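Local coordinates for protein periplasmic beta-glucosidase (Pseudomonas aeruginosa, PDB 6R5T) that probably hydrolyses terminal, non-reducing beta-D-glucosyl residues and releases beta-D-glucose, as a periplasmic glycoside hydrolase of family 3, at residues W98-V103 against R674-V679; L373-Q378 against V552-H557; H557-K562 against L614-F619; L643-K648 against L681-S686. The protein carries 1 engineered substitution. All blocks are in the same frame, centred on the assembly; numbering follows the deposited sequence.

Contact 1: W98-V103 against R674-V679; sequences WDPEVV and RGFRKV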
# COMPACT_ATOMS: atom_id res chain seq x y z
N TRP A 98 -10.28 21.98 13.23
CA TRP A 98 -8.99 22.33 13.88
C TRP A 98 -9.24 23.08 15.20
O TRP A 98 -8.46 23.99 15.57
CB TRP A 98 -8.10 23.16 12.95
CG TRP A 98 -7.51 22.36 11.83
CD1 TRP A 98 -8.14 21.94 10.70
CD2 TRP A 98 -6.19 21.87 11.74
NE1 TRP A 98 -7.28 21.23 9.90
CE2 TRP A 98 -6.05 21.21 10.50
CE3 TRP A 98 -5.06 21.97 12.57
CZ2 TRP A 98 -4.86 20.62 10.09
CZ3 TRP A 98 -3.88 21.44 12.14
CH2 TRP A 98 -3.78 20.75 10.93
N ASP A 99 -10.26 22.67 15.95
CA ASP A 99 -10.65 23.43 17.15
C ASP A 99 -11.06 22.41 18.20
O ASP A 99 -12.14 21.88 18.15
CB ASP A 99 -11.75 24.44 16.82
CG ASP A 99 -12.04 25.31 18.03
OD1 ASP A 99 -11.59 24.95 19.13
OD2 ASP A 99 -12.63 26.34 17.83
N PRO A 100 -10.17 22.10 19.13
CA PRO A 100 -10.51 21.16 20.19
C PRO A 100 -11.79 21.55 20.93
O PRO A 100 -12.50 20.66 21.40
CB PRO A 100 -9.27 21.23 21.10
CG PRO A 100 -8.16 21.71 20.23
CD PRO A 100 -8.80 22.62 19.22
N GLU A 101 -12.12 22.84 21.06
CA GLU A 101 -13.38 23.20 21.75
C GLU A 101 -14.61 22.81 20.93
O GLU A 101 -15.65 22.44 21.53
CB GLU A 101 -13.44 24.69 22.10
CG GLU A 101 -12.39 25.04 23.13
CD GLU A 101 -12.72 26.22 24.03
OE1 GLU A 101 -13.44 27.16 23.57
OE2 GLU A 101 -12.27 26.19 25.20
N VAL A 102 -14.55 22.87 19.62
CA VAL A 102 -15.70 22.45 18.79
C VAL A 102 -15.87 20.94 18.93
O VAL A 102 -17.00 20.41 19.07
CB VAL A 102 -15.42 22.86 17.33
CG1 VAL A 102 -16.42 22.26 16.37
CG2 VAL A 102 -15.40 24.36 17.23
N VAL A 103 -14.75 20.22 18.83
CA VAL A 103 -14.80 18.76 18.95
C VAL A 103 -15.33 18.39 20.33
O VAL A 103 -16.23 17.51 20.40
CB VAL A 103 -13.43 18.13 18.64
CG1 VAL A 103 -13.49 16.62 18.85
CG2 VAL A 103 -13.02 18.48 17.23
N ARG A 674 3.38 19.97 14.80
CA ARG A 674 3.73 20.06 16.24
C ARG A 674 2.99 21.22 16.90
O ARG A 674 3.19 21.42 18.08
CB ARG A 674 5.23 20.16 16.48
CG ARG A 674 5.99 18.87 16.25
CD ARG A 674 5.57 17.85 17.25
NE ARG A 674 6.33 16.63 17.14
CZ ARG A 674 5.95 15.55 16.53
NH1 ARG A 674 4.82 15.52 15.85
NH2 ARG A 674 6.72 14.46 16.63
N GLY A 675 2.09 21.92 16.22
CA GLY A 675 1.24 22.88 16.90
C GLY A 675 0.31 23.53 15.91
O GLY A 675 0.55 23.44 14.69
N PHE A 676 -0.74 24.14 16.42
CA PHE A 676 -1.63 24.90 15.55
C PHE A 676 -2.44 25.88 16.39
O PHE A 676 -2.53 25.70 17.63
CB PHE A 676 -2.55 24.00 14.74
CG PHE A 676 -3.45 23.11 15.54
CD1 PHE A 676 -4.69 23.56 15.95
CD2 PHE A 676 -3.03 21.84 15.89
CE1 PHE A 676 -5.53 22.70 16.65
CE2 PHE A 676 -3.85 21.00 16.64
CZ PHE A 676 -5.09 21.46 17.01
N ARG A 677 -2.94 26.89 15.72
CA ARG A 677 -3.78 27.92 16.39
C ARG A 677 -4.87 28.28 15.41
O ARG A 677 -4.55 28.83 14.33
CB ARG A 677 -3.01 29.17 16.80
CG ARG A 677 -3.53 29.88 18.06
CD ARG A 677 -3.15 29.12 19.35
NE ARG A 677 -1.78 29.31 19.86
CZ ARG A 677 -0.89 28.35 20.10
NH1 ARG A 677 -1.13 27.06 19.88
NH2 ARG A 677 0.29 28.70 20.59
N LYS A 678 -6.11 28.07 15.78
CA LYS A 678 -7.21 28.59 14.97
C LYS A 678 -7.55 29.97 15.50
O LYS A 678 -7.78 30.11 16.72
CB LYS A 678 -8.41 27.69 15.05
CG LYS A 678 -9.53 28.17 14.15
CD LYS A 678 -10.59 27.16 14.08
CE LYS A 678 -11.57 27.33 12.95
NZ LYS A 678 -12.75 26.55 13.42
N VAL A 679 -7.64 30.94 14.60
CA VAL A 679 -7.80 32.36 14.98
C VAL A 679 -8.88 32.96 14.12
O VAL A 679 -8.74 32.93 12.88
CB VAL A 679 -6.46 33.09 14.82
CG1 VAL A 679 -6.59 34.51 15.28
CG2 VAL A 679 -5.32 32.35 15.54
O HOH W 1 -7.24 25.71 17.35

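Contact 2: L373-Q378 against V552-H557; sequences LPLKKQ and VLFGEH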
# COMPACT_ATOMS: atom_id res chain seq x y z
N LEU A 373 -18.60 32.77 -4.57
CA LEU A 373 -19.12 32.67 -3.21
C LEU A 373 -18.56 33.82 -2.42
O LEU A 373 -17.41 34.22 -2.60
CB LEU A 373 -18.75 31.32 -2.56
CG LEU A 373 -19.30 30.09 -3.26
CD1 LEU A 373 -18.84 28.85 -2.50
CD2 LEU A 373 -20.82 30.14 -3.37
N PRO A 374 -19.31 34.38 -1.46
CA PRO A 374 -20.66 33.95 -1.13
C PRO A 374 -21.73 34.46 -2.12
O PRO A 374 -21.56 35.53 -2.69
CB PRO A 374 -20.89 34.56 0.24
CG PRO A 374 -20.02 35.80 0.26
CD PRO A 374 -18.80 35.43 -0.57
N LEU A 375 -22.78 33.70 -2.26
CA LEU A 375 -23.97 34.03 -3.09
C LEU A 375 -24.82 35.10 -2.40
O LEU A 375 -24.88 35.18 -1.19
CB LEU A 375 -24.83 32.78 -3.28
CG LEU A 375 -24.16 31.57 -3.94
CD1 LEU A 375 -25.13 30.43 -4.02
CD2 LEU A 375 -23.59 31.92 -5.28
N LYS A 376 -25.55 35.86 -3.20
CA LYS A 376 -26.61 36.76 -2.71
C LYS A 376 -27.90 35.96 -2.65
O LYS A 376 -28.08 35.07 -3.51
CB LYS A 376 -26.81 37.93 -3.67
CG LYS A 376 -25.60 38.82 -3.83
CD LYS A 376 -25.98 40.11 -4.50
CE LYS A 376 -24.94 40.61 -5.47
NZ LYS A 376 -25.02 42.08 -5.57
N LYS A 377 -28.75 36.29 -1.68
CA LYS A 377 -30.07 35.63 -1.49
C LYS A 377 -31.05 36.25 -2.47
O LYS A 377 -31.95 36.98 -2.02
CB LYS A 377 -30.57 35.80 -0.06
CG LYS A 377 -29.72 35.12 0.99
CD LYS A 377 -30.27 35.22 2.36
CE LYS A 377 -29.42 34.45 3.34
NZ LYS A 377 -29.83 34.66 4.74
N GLN A 378 -30.93 35.95 -3.74
CA GLN A 378 -31.77 36.57 -4.79
C GLN A 378 -31.66 35.74 -6.07
O GLN A 378 -30.79 34.86 -6.14
CB GLN A 378 -31.35 38.02 -5.03
CG GLN A 378 -30.04 38.11 -5.79
CD GLN A 378 -29.52 39.51 -5.93
OE1 GLN A 378 -29.80 40.38 -5.10
NE2 GLN A 378 -28.75 39.73 -6.97
N VAL A 552 -22.78 29.02 5.03
CA VAL A 552 -21.50 29.30 4.35
C VAL A 552 -21.78 29.82 2.96
O VAL A 552 -21.16 30.81 2.58
CB VAL A 552 -20.61 28.05 4.33
CG1 VAL A 552 -19.56 28.15 3.23
CG2 VAL A 552 -20.03 27.92 5.72
N LEU A 553 -22.68 29.19 2.21
CA LEU A 553 -22.91 29.58 0.81
C LEU A 553 -23.41 31.02 0.69
O LEU A 553 -23.00 31.70 -0.26
CB LEU A 553 -23.91 28.62 0.15
CG LEU A 553 -23.36 27.21 -0.11
CD1 LEU A 553 -24.49 26.32 -0.55
CD2 LEU A 553 -22.20 27.21 -1.10
N PHE A 554 -24.13 31.52 1.68
CA PHE A 554 -24.67 32.89 1.62
C PHE A 554 -23.84 33.87 2.45
O PHE A 554 -24.17 35.08 2.49
CB PHE A 554 -26.15 32.86 2.00
CG PHE A 554 -27.03 32.22 0.97
CD1 PHE A 554 -27.11 32.72 -0.31
CD2 PHE A 554 -27.79 31.12 1.29
CE1 PHE A 554 -27.91 32.13 -1.27
CE2 PHE A 554 -28.61 30.54 0.34
CZ PHE A 554 -28.64 31.02 -0.95
N GLY A 555 -22.74 33.41 3.02
CA GLY A 555 -21.73 34.27 3.67
C GLY A 555 -22.10 34.70 5.06
O GLY A 555 -21.40 35.56 5.62
N GLU A 556 -23.02 34.00 5.69
CA GLU A 556 -23.30 34.19 7.13
C GLU A 556 -22.11 33.65 7.91
O GLU A 556 -21.85 34.13 8.98
CB GLU A 556 -24.58 33.50 7.58
CG GLU A 556 -25.77 33.67 6.66
CD GLU A 556 -26.49 35.00 6.74
OE1 GLU A 556 -27.51 35.16 6.02
OE2 GLU A 556 -26.04 35.88 7.52
N HIS A 557 -21.45 32.62 7.40
CA HIS A 557 -20.24 32.05 8.03
C HIS A 557 -19.16 32.05 6.95
O HIS A 557 -19.48 31.65 5.82
CB HIS A 557 -20.49 30.65 8.61
CG HIS A 557 -19.26 30.05 9.22
ND1 HIS A 557 -18.92 30.28 10.54
CD2 HIS A 557 -18.30 29.25 8.71
CE1 HIS A 557 -17.78 29.65 10.83
NE2 HIS A 557 -17.36 29.01 9.71
O HOH W 2 -25.98 36.45 1.13

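Contact 3: H557-K562 against L614-F619; sequences HNPSGK and LSYTEF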
# COMPACT_ATOMS: atom_id res chain seq x y z
N HIS A 557 -21.45 32.62 7.40
CA HIS A 557 -20.24 32.05 8.03
C HIS A 557 -19.16 32.05 6.95
O HIS A 557 -19.48 31.65 5.82
CB HIS A 557 -20.49 30.65 8.61
CG HIS A 557 -19.26 30.05 9.22
ND1 HIS A 557 -18.92 30.28 10.54
CD2 HIS A 557 -18.30 29.25 8.71
CE1 HIS A 557 -17.78 29.65 10.83
NE2 HIS A 557 -17.36 29.01 9.71
N ASN A 558 -17.99 32.54 7.27
CA ASN A 558 -16.84 32.51 6.35
C ASN A 558 -16.18 31.13 6.50
O ASN A 558 -15.65 30.82 7.54
CB ASN A 558 -15.87 33.63 6.68
CG ASN A 558 -14.85 33.85 5.62
OD1 ASN A 558 -14.63 32.98 4.78
ND2 ASN A 558 -14.12 34.97 5.72
N PRO A 559 -16.10 30.32 5.43
CA PRO A 559 -15.52 28.98 5.61
C PRO A 559 -14.13 29.04 6.26
O PRO A 559 -13.23 29.82 5.87
CB PRO A 559 -15.49 28.39 4.22
CG PRO A 559 -15.95 29.45 3.27
CD PRO A 559 -16.52 30.60 4.06
N SER A 560 -13.93 28.13 7.22
CA SER A 560 -12.71 28.11 8.06
C SER A 560 -12.15 26.69 8.15
O SER A 560 -11.07 26.52 8.78
CB SER A 560 -12.96 28.68 9.43
OG SER A 560 -14.08 28.06 10.03
N GLY A 561 -12.80 25.71 7.55
CA GLY A 561 -12.34 24.32 7.66
C GLY A 561 -11.06 24.13 6.88
O GLY A 561 -10.83 24.81 5.85
N LYS A 562 -10.22 23.22 7.36
CA LYS A 562 -9.00 22.82 6.64
C LYS A 562 -8.86 21.32 6.67
O LYS A 562 -9.15 20.69 7.69
CB LYS A 562 -7.78 23.54 7.25
CG LYS A 562 -7.71 25.02 6.78
CD LYS A 562 -6.53 25.72 7.27
CE LYS A 562 -6.42 27.14 6.75
NZ LYS A 562 -5.93 27.17 5.34
N LEU A 614 -9.60 27.27 1.92
CA LEU A 614 -9.65 28.69 1.53
C LEU A 614 -10.66 29.42 2.43
O LEU A 614 -11.31 28.86 3.31
CB LEU A 614 -10.07 28.80 0.07
CG LEU A 614 -9.18 28.07 -0.94
CD1 LEU A 614 -9.75 28.25 -2.33
CD2 LEU A 614 -7.76 28.57 -0.86
N SER A 615 -10.77 30.72 2.17
CA SER A 615 -11.61 31.67 2.92
C SER A 615 -12.22 32.65 1.93
O SER A 615 -11.63 32.86 0.88
CB SER A 615 -10.76 32.39 3.96
OG SER A 615 -11.46 33.38 4.72
N TYR A 616 -13.24 33.37 2.39
CA TYR A 616 -13.76 34.53 1.66
C TYR A 616 -12.91 35.77 1.94
O TYR A 616 -13.16 36.85 1.33
CB TYR A 616 -15.21 34.79 2.05
CG TYR A 616 -16.20 33.70 1.73
CD1 TYR A 616 -15.99 32.78 0.71
CD2 TYR A 616 -17.38 33.61 2.42
CE1 TYR A 616 -16.93 31.81 0.40
CE2 TYR A 616 -18.31 32.63 2.16
CZ TYR A 616 -18.11 31.73 1.11
OH TYR A 616 -19.03 30.76 0.85
N THR A 617 -11.97 35.71 2.86
CA THR A 617 -10.98 36.79 3.06
C THR A 617 -9.59 36.28 2.78
O THR A 617 -9.41 35.12 2.41
CB THR A 617 -11.17 37.37 4.46
OG1 THR A 617 -10.57 38.65 4.47
CG2 THR A 617 -10.57 36.50 5.55
N GLU A 618 -8.62 37.15 2.92
CA GLU A 618 -7.19 36.79 2.72
C GLU A 618 -6.46 37.02 4.03
O GLU A 618 -6.85 37.91 4.82
CB GLU A 618 -6.53 37.60 1.60
CG GLU A 618 -6.82 37.04 0.21
CD GLU A 618 -6.28 35.66 -0.15
OE1 GLU A 618 -5.45 35.08 0.60
OE2 GLU A 618 -6.72 35.14 -1.17
N PHE A 619 -5.46 36.21 4.27
CA PHE A 619 -4.65 36.30 5.49
C PHE A 619 -3.18 36.48 5.10
O PHE A 619 -2.72 36.07 3.99
CB PHE A 619 -4.84 35.06 6.36
CG PHE A 619 -6.25 34.88 6.87
CD1 PHE A 619 -6.67 35.49 8.06
CD2 PHE A 619 -7.16 34.09 6.18
CE1 PHE A 619 -7.97 35.30 8.53
CE2 PHE A 619 -8.44 33.90 6.65
CZ PHE A 619 -8.85 34.54 7.82
O HOH W 3 -12.42 32.23 6.97
O HOH W 4 -12.28 26.47 4.23

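Contact 4: L643-K648 against L681-S686; sequences LSNSGK and LEPGES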
# COMPACT_ATOMS: atom_id res chain seq x y z
N LEU A 643 -0.36 36.93 12.64
CA LEU A 643 -1.40 36.68 11.63
C LEU A 643 -2.25 37.93 11.45
O LEU A 643 -2.71 38.46 12.48
CB LEU A 643 -2.26 35.51 12.09
CG LEU A 643 -3.46 35.18 11.20
CD1 LEU A 643 -3.03 34.57 9.88
CD2 LEU A 643 -4.44 34.28 11.94
N SER A 644 -2.53 38.31 10.22
CA SER A 644 -3.41 39.47 9.89
C SER A 644 -4.50 39.05 8.92
O SER A 644 -4.25 38.24 8.01
CB SER A 644 -2.59 40.60 9.30
OG SER A 644 -1.50 40.90 10.14
N ASN A 645 -5.68 39.61 9.07
CA ASN A 645 -6.75 39.49 8.08
C ASN A 645 -6.57 40.67 7.14
O ASN A 645 -6.80 41.83 7.55
CB ASN A 645 -8.12 39.48 8.77
CG ASN A 645 -9.28 39.30 7.83
OD1 ASN A 645 -9.16 39.56 6.64
ND2 ASN A 645 -10.43 38.90 8.36
N SER A 646 -6.09 40.39 5.94
CA SER A 646 -5.76 41.45 4.97
C SER A 646 -6.85 41.59 3.90
O SER A 646 -6.60 42.27 2.88
CB SER A 646 -4.38 41.16 4.38
OG SER A 646 -4.34 39.87 3.82
N GLY A 647 -8.04 41.00 4.11
CA GLY A 647 -9.19 41.10 3.21
C GLY A 647 -10.35 41.91 3.78
O GLY A 647 -10.15 42.67 4.75
N LYS A 648 -11.56 41.68 3.31
CA LYS A 648 -12.71 42.54 3.62
C LYS A 648 -13.79 41.85 4.45
O LYS A 648 -14.78 42.51 4.81
CB LYS A 648 -13.31 43.03 2.30
CG LYS A 648 -12.33 43.74 1.37
CD LYS A 648 -12.71 43.60 -0.10
CE LYS A 648 -11.91 44.53 -0.98
NZ LYS A 648 -12.24 44.31 -2.40
N LEU A 681 -10.49 36.47 12.96
CA LEU A 681 -10.04 37.88 12.87
C LEU A 681 -11.03 38.71 12.08
O LEU A 681 -11.53 38.30 11.02
CB LEU A 681 -8.68 37.95 12.18
CG LEU A 681 -7.52 37.32 12.94
CD1 LEU A 681 -6.33 37.36 12.03
CD2 LEU A 681 -7.21 38.00 14.24
N GLU A 682 -11.31 39.90 12.58
CA GLU A 682 -12.02 40.87 11.76
C GLU A 682 -11.06 41.39 10.69
O GLU A 682 -9.84 41.34 10.85
CB GLU A 682 -12.52 42.02 12.66
CG GLU A 682 -13.47 41.59 13.77
CD GLU A 682 -14.88 41.27 13.32
OE1 GLU A 682 -15.65 40.84 14.17
OE2 GLU A 682 -15.24 41.60 12.18
N PRO A 683 -11.56 42.02 9.62
CA PRO A 683 -10.70 42.70 8.66
C PRO A 683 -9.74 43.71 9.30
O PRO A 683 -10.16 44.48 10.15
CB PRO A 683 -11.69 43.34 7.69
CG PRO A 683 -12.95 42.56 7.88
CD PRO A 683 -12.99 42.14 9.32
N GLY A 684 -8.46 43.62 8.95
CA GLY A 684 -7.38 44.45 9.51
C GLY A 684 -6.98 44.10 10.92
O GLY A 684 -6.08 44.77 11.43
N GLU A 685 -7.55 43.08 11.55
CA GLU A 685 -7.11 42.60 12.88
C GLU A 685 -5.85 41.76 12.72
O GLU A 685 -5.72 41.04 11.72
CB GLU A 685 -8.23 41.86 13.57
CG GLU A 685 -8.01 41.59 15.03
CD GLU A 685 -9.12 40.81 15.72
OE1 GLU A 685 -8.84 40.41 16.88
OE2 GLU A 685 -10.22 40.54 15.12
N SER A 686 -5.00 41.84 13.73
CA SER A 686 -3.76 41.02 13.86
C SER A 686 -3.76 40.29 15.19
O SER A 686 -4.42 40.74 16.14
CB SER A 686 -2.56 41.88 13.72
OG SER A 686 -2.46 42.40 12.41

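Contact 1: W98-V103 against R674-V679
The carbonyl oxygen of Trp-98 is tied to the strand through a water, which donates to Trp-98 O at 2.8 Å and accepts from Lys-678 N at 3.1 Å. The same Trp-98 O lies 3.4 Å from CE1 of Phe-676 and also packs against CB of Lys-678. Next to this bridge the two aromatic rings form a T-shaped stack. The six-membered ring of Trp-98 presents its CE3-CZ3 edge to one face of Phe-676, with the planes at 88° and the centroids 5.1 Å apart; CE3 of Trp-98 sits 3.6 Å from CG of Phe-676, offset toward the rim of that face. Phe-676 meets the indole with CG between its backbone N and carbonyl carbon (chi1 60°). CD of Pro-100 meets the phenylalanine ring at its edge, and Trp-98 NE1 bonds to the carbonyl of Lys-562. Lys-678 runs extended past Asp-99, its CD 4.0 Å from CB of Asp-99. Its ammonium group bonds to Glu-361 and to the carbonyl of Ser-97, while NZ of Lys-678 stays 4.4 Å from OD2 of Asp-99, beyond a salt bridge. Asp-99 is instead the N-cap of helix 100-116, its OD1 accepting from Glu-101 N at 2.9 Å. A helix of the TIM-barrel domain thus starts against strand 672-681, an outermost strand of its sheet in the fibronectin type III-like domain. Leu-148 and Leu-151 of helix 146-161 pack on Phe-676, and Val-654 of the neighbouring strand 651-660 touches both rings.

Contact 2: L373-Q378 against V552-H557
The ring of Phe-554 has the aliphatic chain of Lys-377 over one face, CG of Lys-377 standing 4.1 Å from the ring centroid and 23° off its normal in a CH-pi contact displaced toward the rim. At the ring's edge, in plane, comes Leu-375 O, 3.4 Å from CD1 of Phe-554, while CB of Leu-375 touches CE1. Helix 410-418 also packs on this phenylalanine. Lys-377 continues extended beyond CG, which carries its NZ to 2.7 Å from OE1 of Glu-556, a salt bridge on the solvent side; Glu-556 bends at chi2 (-78°) to meet it. Both segments belong to the family 3 C-terminal domain: 373-378 lies between strands 364-368 and 380-384, and helix 545-553 ends here in a Schellman motif, with Gly-555 at positive phi. Pro-374, after a cis peptide bond, lays its CB 3.5 Å from Gly-555 N, close over the backbone of the turn. The last turn also offers Leu-553 O to Leu-375 N, 2.8 Å away, and a water donates to both Leu-375 O and Phe-554 O. Deeper in, CD2 of Leu-373 meets CD2 of Leu-553 at 4.0 Å, both leucines packing on Val-514 of strand 513-518 in the mixed six-stranded sheet.

Contact 3: H557-K562 against L614-F619
An ST turn at Ser-615, at the end of the linker that leads from the C-terminal domain of this family 3 enzyme into strand 619-626 of the fibronectin type III-like part, is met by Asn-558 of segment 557-562. In the turn Ser-615 OG accepts from Thr-617 N at 3.0 Å with a nearly straight 169° angle. Beside it Asn-558 reaches across: OD1 of Asn-558 takes the backbone N-H of Tyr-616 at 2.8 Å, in the carbonyl plane and on a lone pair. With CG of Asn-558 anti to its own backbone N (chi1 -167°), the amide extends to the turn, and its ND2 goes on to bond with the carbonyl of Ala-650; the one side chain therefore grips both the linker and the segment leading into strand 651-660. Pro-559 brings CD, with CG alongside, over one face of Tyr-616, the side chains crossing at about a right angle. CD of Pro-559 is 3.4 Å from the centroid of the Tyr-616 ring and 16° off its normal, a close CH-pi contact. The phenol OH is held by the carbonyl of Val-552 at the end of helix 545-553, and Leu-365 packs on both Pro-559 and Tyr-616. Two waters join the segments: one lies 2.8 Å from Pro-559 O and 2.7 Å from Ser-615 OG, and a second donates to Gly-561 O and to Leu-614 O, at 2.7 Å from each oxygen.

Contact 4: L643-K648 against L681-S686
The CB of Asn-645 points toward the 681-686 turn and packs against CB of Leu-681. A trans first torsion (chi1 -177°) then extends the amide alongside the turn's peptides. ND2 of Asn-645 donates to Leu-681 O at 2.9 Å; the acceptor lies in the amide plane, but the donor stands well above the plane of the Leu-681 carbonyl. The same ND2 also bonds to Arg-649 O. At the other end OD1 of Asn-645 takes Gly-647 N at 3.1 Å, closing an Asx turn, and is shared with the hydroxyl of Thr-617, so both ends of the amide are held and its rotation is fixed. These groups sit where strand 636-645 of the fibronectin type III-like sandwich ends and its antiparallel partner 686-694 begins. Glu-682 to Glu-685 form a type II turn, with Gly-684 at positive phi, and Asn-645 clasps it through its backbone as well: Asn-645 N donates to Glu-685 O at 3.0 Å, and Gly-684 N to Asn-645 O at 2.8 Å. One step along, Ser-644 and Ser-686 form a non-hydrogen-bonded pair, their side chains on the same face of the sheet. Leu-643 turns to the buried side, where its CD2 meets CD1 of Leu-681 at 3.6 Å. Beyond the Asx turn, Pro-683 lays CB 3.4 Å from Gly-647 O and its CG against the Lys-648 carbonyl.

Overall arrangement
From the N terminus, the chain opens contact 1 at the start of helix 100-116 and closes it 571 residues later, tying the barrel domain to strand 672-681. Contacts 2 and 3 nest inside that long loop, in series and sharing His-557: contact 2 closes a loop within the C-terminal domain, and contact 3 closes the short excursion before the fibronectin type III-like strands. Contact 4, within those strands, follows contact 3 and crosses contact 1, since 674-679 lies between its segments. Contact 3 touches each of the other three contacts, and contacts 1 and 4 also pack on each other through Val-679 and Leu-643.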